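Local coordinates for protein probable fumarate reductase Ifc3 (Shewanella frigidimarina, PDB 1QO8) that reduces fumarate to succinate, essentially in one direction, using a bound FAD and four covalently attached c-type hemes, at residues A[159-164]-A[331-336]; A[497-502]-A[537-542]. All blocks are in the same frame, centred on the assembly; numbering follows the deposited sequence.

In the fold
Both contacts lie in the FAD-binding domain and both touch the same FAD. Interaction 1 comes first along the chain. It joins the loop after strand 147-150 to the loop after strand 329-330, close to the centre of the chain. Interaction 2 follows it, between strand 489-505 and the loop that leads into helix 543-563. The two centres are about 12 Å apart. Strand 329-330 pairs in parallel with strand 489-505, and just after it S331 OG lies 3.0 Å from H499 ND1, a probable hydrogen bond. Interaction 1 binds the diphosphate, reaches the flavin ring and lies beside a heme. Interaction 2 borders the ring at the probable fumarate site.

Interaction 1 of 2, residues A[159-164]-A[331-336]. With FAD (flavin-adenine dinucleotide), chain G.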
# COMPACT_ATOMS: atom_id res chain seq x y z
N ASN A 159 22.54 2.88 -1.83
CA ASN A 159 22.49 3.76 -0.66
C ASN A 159 23.55 3.33 0.35
O ASN A 159 24.00 4.17 1.14
CB ASN A 159 21.10 3.78 0.03
CG ASN A 159 20.13 4.70 -0.71
OD1 ASN A 159 20.51 5.72 -1.24
ND2 ASN A 159 18.82 4.36 -0.77
N SER A 160 23.83 2.03 0.44
CA SER A 160 24.72 1.47 1.40
C SER A 160 26.07 2.19 1.42
O SER A 160 26.51 2.50 2.53
CB SER A 160 25.08 -0.03 1.19
OG SER A 160 23.88 -0.81 1.28
N MET A 161 26.57 2.66 0.28
CA MET A 161 27.90 3.19 0.19
C MET A 161 27.95 4.63 0.66
O MET A 161 29.01 5.23 0.70
CB MET A 161 28.37 3.12 -1.31
CG MET A 161 27.73 4.13 -2.22
SD MET A 161 27.81 3.89 -3.99
CE MET A 161 29.62 4.16 -4.24
N ILE A 162 26.78 5.28 0.82
CA ILE A 162 26.80 6.67 1.30
C ILE A 162 26.36 6.74 2.74
O ILE A 162 26.06 7.82 3.18
CB ILE A 162 25.96 7.63 0.47
CG1 ILE A 162 24.52 7.08 0.42
CG2 ILE A 162 26.65 7.83 -0.90
CD1 ILE A 162 23.65 8.07 -0.35
N SER A 163 26.20 5.59 3.34
CA SER A 163 25.83 5.41 4.73
C SER A 163 27.03 5.85 5.61
O SER A 163 28.20 5.69 5.40
CB SER A 163 25.35 4.03 5.09
OG SER A 163 26.36 3.08 5.21
N ALA A 164 26.65 6.53 6.65
CA ALA A 164 27.08 7.37 7.67
C ALA A 164 27.36 6.92 9.09
O ALA A 164 28.24 7.29 9.87
CB ALA A 164 25.59 8.07 7.83
N SER A 331 17.47 11.91 0.62
CA SER A 331 18.90 11.88 0.73
C SER A 331 19.48 10.72 -0.11
O SER A 331 20.61 10.40 0.14
CB SER A 331 19.08 11.53 2.22
OG SER A 331 18.35 10.30 2.24
N ASN A 332 18.66 9.90 -0.78
CA ASN A 332 19.07 8.64 -1.36
C ASN A 332 19.96 8.75 -2.58
O ASN A 332 19.82 9.68 -3.36
CB ASN A 332 17.83 7.83 -1.86
CG ASN A 332 17.07 7.29 -0.63
OD1 ASN A 332 16.49 6.23 -0.76
ND2 ASN A 332 17.23 7.94 0.53
N ASN A 333 20.67 7.66 -2.88
CA ASN A 333 21.17 7.56 -4.28
C ASN A 333 20.00 7.39 -5.24
O ASN A 333 18.90 6.87 -4.88
CB ASN A 333 22.06 6.32 -4.27
CG ASN A 333 22.93 6.19 -5.51
OD1 ASN A 333 22.67 6.92 -6.50
ND2 ASN A 333 23.96 5.39 -5.30
N ILE A 334 20.13 7.79 -6.50
CA ILE A 334 19.15 7.72 -7.54
C ILE A 334 18.84 6.27 -8.00
O ILE A 334 17.78 6.06 -8.58
CB ILE A 334 19.57 8.53 -8.80
CG1 ILE A 334 20.89 7.94 -9.33
CG2 ILE A 334 19.71 10.02 -8.39
CD1 ILE A 334 21.29 8.51 -10.68
N THR A 335 19.45 5.25 -7.46
CA THR A 335 19.16 3.86 -7.68
C THR A 335 17.93 3.35 -6.94
O THR A 335 17.39 2.29 -7.31
CB THR A 335 20.36 3.00 -7.19
OG1 THR A 335 20.54 3.32 -5.82
CG2 THR A 335 21.60 3.29 -8.01
N ALA A 336 17.32 4.18 -6.01
CA ALA A 336 16.41 3.58 -5.04
C ALA A 336 14.97 3.82 -5.52
O ALA A 336 14.19 4.54 -4.89
CB ALA A 336 16.55 4.11 -3.58
PA FAD G . 21.13 -0.46 -1.52
O1A FAD G . 22.45 -0.23 -0.85
O2A FAD G . 20.41 0.58 -2.01
O5B FAD G . 21.58 -1.09 -2.89
C5B FAD G . 20.62 -1.68 -3.86
C4B FAD G . 21.44 -2.00 -5.22
O4B FAD G . 20.38 -2.59 -6.12
C3B FAD G . 21.84 -0.68 -5.96
O3B FAD G . 23.15 -0.43 -6.21
C2B FAD G . 20.76 -0.51 -7.09
O2B FAD G . 21.23 0.15 -8.29
C1B FAD G . 20.55 -1.94 -7.44
N9A FAD G . 19.26 -2.19 -8.09
C8A FAD G . 18.04 -1.60 -7.84
N7A FAD G . 17.13 -1.98 -8.68
C5A FAD G . 17.75 -2.88 -9.54
C6A FAD G . 17.31 -3.58 -10.74
N6A FAD G . 16.10 -3.52 -11.22
N1A FAD G . 18.25 -4.39 -11.29
C2A FAD G . 19.56 -4.43 -10.88
N3A FAD G . 20.05 -3.80 -9.79
C4A FAD G . 19.10 -3.03 -9.20
N1 FAD G . 21.26 2.85 7.92
C2 FAD G . 21.94 2.42 8.95
O2 FAD G . 21.70 1.48 9.63
N3 FAD G . 23.13 3.06 9.41
C4 FAD G . 23.53 4.17 8.67
O4 FAD G . 24.49 4.79 9.03
C4X FAD G . 22.72 4.67 7.56
N5 FAD G . 23.08 5.78 6.91
C5X FAD G . 22.39 6.21 5.83
C6 FAD G . 22.83 7.37 5.18
C7 FAD G . 22.16 7.83 4.07
C7M FAD G . 22.57 9.05 3.32
C8 FAD G . 21.03 7.07 3.59
C8M FAD G . 20.33 7.51 2.35
C9 FAD G . 20.61 5.91 4.21
C9A FAD G . 21.26 5.45 5.33
N10 FAD G . 20.91 4.30 6.06
C10 FAD G . 21.58 3.90 7.15
C1' FAD G . 20.02 3.27 5.44
C2' FAD G . 20.89 2.08 4.91
O2' FAD G . 22.03 2.80 4.34
C3' FAD G . 20.13 1.54 3.67
O3' FAD G . 18.82 1.08 4.04
C4' FAD G . 20.76 0.15 3.33
O4' FAD G . 22.11 0.49 2.89
C5' FAD G . 19.98 -0.39 2.08
O5' FAD G . 20.91 -1.53 1.56
P FAD G . 20.48 -2.46 0.41
O1P FAD G . 21.64 -3.43 0.27
O2P FAD G . 19.22 -2.90 0.78
O3P FAD G . 20.27 -1.55 -0.70
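N159 puts its side-chain amide between N332 and N333 of the facing loop. Its OD1 accepts the backbone N-H of N333, nearly in line with the C=O. The modelled length, 2.5 Å from N333 N to N159 OD1, is shorter than usual and doubtful. N159 ND2 gives only a weak bond to N332 OD1, at 3.0 Å. The two asparagine amide planes stand 78° apart. The CB of A336 packs against the same ND2. With CG anti to the carbonyl carbon (chi1 -80°), the N159 amide lies on the N332/N333 side. Its backbone N separately binds FAD O2A at 3.1 Å, nearly straight (171°). One residue thus ties the 331-336 loop to the diphosphate.

N333 turns its CB toward N159, while its ND2 binds the carbonyl of G158. The methyl CD1 of I162 packs against the backbone, 3.9 Å from S331 O. I162 also touches a bound heme, close to the heme ligand H59. S163 CB lies 3.4 Å from FAD N5. All the touching residues are buried. S160 binds FAD O1A through both N and OG in this protein. Backbone amides on the diphosphate are usual in Rossmann-type FAD domains.

Interaction 2 of 2, residues A[497-502]-A[537-542]; sequences GIHHTM and YNRLGG. With FAD (flavin-adenine dinucleotide), chain G.
The flavin end of the probable fumarate site lies here, where a beta bulge in strand 489-505 meets the loop before helix 543-563. H499, R539 and G542 are probable substrate ligands, as in related enzymes. R539 has more surface buried by the contact than any other residue. Its CD lies over the H500 ring, 3.4 Å from the centroid and 9° off the normal, a CH-pi contact. The chain then bends at chi3 (64°) and carries the guanidinium past H500 to H499. NH2 comes to the edge of the H499 ring, 3.5 Å from CD2, with the ring and guanidinium planes 63° apart. NH1 lies 3.3 Å from FAD N1, near the pyrimidine part of the flavin. This positive group could help to stabilise negative charge on the reduced flavin.

H499, whose ND1 has its partner in S331, also packs against the flavin, its CE1 3.3 Å from FAD C8. At the edge of the H500 ring, in its plane, lies FAD O3', 3.0 Å from CE1. Farther from the flavin, M502 bends at chi2 and chi3 so that its CE reaches Y537 O at 3.4 Å and its SD lies near R539 N. G542 N gives a weak bond to FAD O2.

H499 and H500 both face Q358 of strand 357-364, which makes the classic bulge. Q358 also bonds to R539 O and N538 OD1, so it links strand and loop. G542 is the N-cap of helix 543-563, whose A544 packs on H500 and R539. Y537 stacks on W356 and touches S518 of the second subunit.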
# COMPACT_ATOMS: atom_id res chain seq x y z
N GLY A 497 13.45 15.28 3.66
CA GLY A 497 13.79 14.38 2.56
C GLY A 497 13.31 12.95 2.94
O GLY A 497 13.55 12.52 4.06
N ILE A 498 12.80 12.28 1.91
CA ILE A 498 12.64 10.82 2.04
C ILE A 498 13.99 10.22 2.27
O ILE A 498 15.01 10.51 1.62
CB ILE A 498 11.89 10.24 0.78
CG1 ILE A 498 10.45 10.87 0.98
CG2 ILE A 498 11.73 8.75 0.96
CD1 ILE A 498 9.76 11.08 -0.32
N HIS A 499 14.13 9.31 3.18
CA HIS A 499 15.35 8.73 3.63
C HIS A 499 15.26 7.24 3.66
O HIS A 499 16.32 6.70 3.32
CB HIS A 499 15.58 9.29 5.11
CG HIS A 499 16.90 8.80 5.62
ND1 HIS A 499 18.05 9.35 5.05
CD2 HIS A 499 17.31 7.93 6.55
CE1 HIS A 499 19.14 8.79 5.63
NE2 HIS A 499 18.70 7.90 6.48
N HIS A 500 14.18 6.57 4.03
CA HIS A 500 14.38 5.11 4.13
C HIS A 500 12.95 4.60 3.95
O HIS A 500 12.03 5.17 4.53
CB HIS A 500 14.94 4.65 5.45
CG HIS A 500 15.14 3.15 5.57
ND1 HIS A 500 16.27 2.54 5.20
CD2 HIS A 500 14.25 2.17 6.02
CE1 HIS A 500 16.20 1.21 5.46
NE2 HIS A 500 14.98 0.96 5.89
N THR A 501 12.72 3.53 3.18
CA THR A 501 11.39 2.94 3.18
C THR A 501 11.36 1.63 3.92
O THR A 501 11.82 0.63 3.38
CB THR A 501 10.93 2.72 1.70
OG1 THR A 501 11.89 1.93 0.99
CG2 THR A 501 10.93 4.07 1.03
N MET A 502 10.89 1.62 5.16
CA MET A 502 10.81 0.45 5.99
C MET A 502 9.90 -0.61 5.35
O MET A 502 10.18 -1.78 5.66
CB MET A 502 10.08 0.69 7.37
CG MET A 502 10.88 1.56 8.40
SD MET A 502 11.17 3.30 8.06
CE MET A 502 9.55 4.06 8.17
N TYR A 537 7.35 0.31 12.00
CA TYR A 537 7.00 1.65 11.48
C TYR A 537 8.14 2.63 11.57
O TYR A 537 7.95 3.77 11.12
CB TYR A 537 5.76 2.22 12.22
CG TYR A 537 4.44 1.56 11.95
CD1 TYR A 537 4.34 0.40 11.17
CD2 TYR A 537 3.25 2.10 12.45
CE1 TYR A 537 3.10 -0.18 10.91
CE2 TYR A 537 2.00 1.53 12.20
CZ TYR A 537 1.94 0.39 11.42
OH TYR A 537 0.75 -0.21 11.12
N ASN A 538 9.35 2.29 12.05
CA ASN A 538 10.38 3.38 12.09
C ASN A 538 11.73 2.74 12.21
O ASN A 538 11.94 2.00 13.18
CB ASN A 538 10.09 4.32 13.26
CG ASN A 538 11.09 5.46 13.31
OD1 ASN A 538 11.31 6.22 12.37
ND2 ASN A 538 11.84 5.54 14.40
N ARG A 539 12.64 3.01 11.27
CA ARG A 539 13.99 2.39 11.33
C ARG A 539 14.81 3.15 12.40
O ARG A 539 14.80 4.38 12.26
CB ARG A 539 14.68 2.57 9.97
CG ARG A 539 16.15 2.20 9.82
CD ARG A 539 16.85 2.84 8.60
NE ARG A 539 16.82 4.30 8.86
CZ ARG A 539 17.76 5.07 9.39
NH1 ARG A 539 18.93 4.48 9.64
NH2 ARG A 539 17.53 6.35 9.67
N LEU A 540 15.47 2.47 13.34
CA LEU A 540 16.56 3.11 14.08
C LEU A 540 17.90 3.22 13.39
O LEU A 540 18.39 2.32 12.66
CB LEU A 540 16.76 2.28 15.39
CG LEU A 540 15.51 2.23 16.28
CD1 LEU A 540 15.77 1.66 17.67
CD2 LEU A 540 14.98 3.66 16.51
N GLY A 541 18.64 4.30 13.58
CA GLY A 541 20.02 4.47 13.08
C GLY A 541 20.89 3.27 13.42
O GLY A 541 20.86 2.78 14.55
N GLY A 542 21.52 2.60 12.44
CA GLY A 542 22.39 1.50 12.62
C GLY A 542 21.79 0.11 12.35
O GLY A 542 22.48 -0.90 12.14
PA FAD G . 21.13 -0.46 -1.52
O1A FAD G . 22.45 -0.23 -0.85
O2A FAD G . 20.41 0.58 -2.01
O5B FAD G . 21.58 -1.09 -2.89
C5B FAD G . 20.62 -1.68 -3.86
C4B FAD G . 21.44 -2.00 -5.22
O4B FAD G . 20.38 -2.59 -6.12
C3B FAD G . 21.84 -0.68 -5.96
O3B FAD G . 23.15 -0.43 -6.21
C2B FAD G . 20.76 -0.51 -7.09
O2B FAD G . 21.23 0.15 -8.29
C1B FAD G . 20.55 -1.94 -7.44
N9A FAD G . 19.26 -2.19 -8.09
C8A FAD G . 18.04 -1.60 -7.84
N7A FAD G . 17.13 -1.98 -8.68
C5A FAD G . 17.75 -2.88 -9.54
C6A FAD G . 17.31 -3.58 -10.74
N6A FAD G . 16.10 -3.52 -11.22
N1A FAD G . 18.25 -4.39 -11.29
C2A FAD G . 19.56 -4.43 -10.88
N3A FAD G . 20.05 -3.80 -9.79
C4A FAD G . 19.10 -3.03 -9.20
N1 FAD G . 21.26 2.85 7.92
C2 FAD G . 21.94 2.42 8.95
O2 FAD G . 21.70 1.48 9.63
N3 FAD G . 23.13 3.06 9.41
C4 FAD G . 23.53 4.17 8.67
O4 FAD G . 24.49 4.79 9.03
C4X FAD G . 22.72 4.67 7.56
N5 FAD G . 23.08 5.78 6.91
C5X FAD G . 22.39 6.21 5.83
C6 FAD G . 22.83 7.37 5.18
C7 FAD G . 22.16 7.83 4.07
C7M FAD G . 22.57 9.05 3.32
C8 FAD G . 21.03 7.07 3.59
C8M FAD G . 20.33 7.51 2.35
C9 FAD G . 20.61 5.91 4.21
C9A FAD G . 21.26 5.45 5.33
N10 FAD G . 20.91 4.30 6.06
C10 FAD G . 21.58 3.90 7.15
C1' FAD G . 20.02 3.27 5.44
C2' FAD G . 20.89 2.08 4.91
O2' FAD G . 22.03 2.80 4.34
C3' FAD G . 20.13 1.54 3.67
O3' FAD G . 18.82 1.08 4.04
C4' FAD G . 20.76 0.15 3.33
O4' FAD G . 22.11 0.49 2.89
C5' FAD G . 19.98 -0.39 2.08
O5' FAD G . 20.91 -1.53 1.56
P FAD G . 20.48 -2.46 0.41
O1P FAD G . 21.64 -3.43 0.27
O2P FAD G . 19.22 -2.90 0.78
O3P FAD G . 20.27 -1.55 -0.70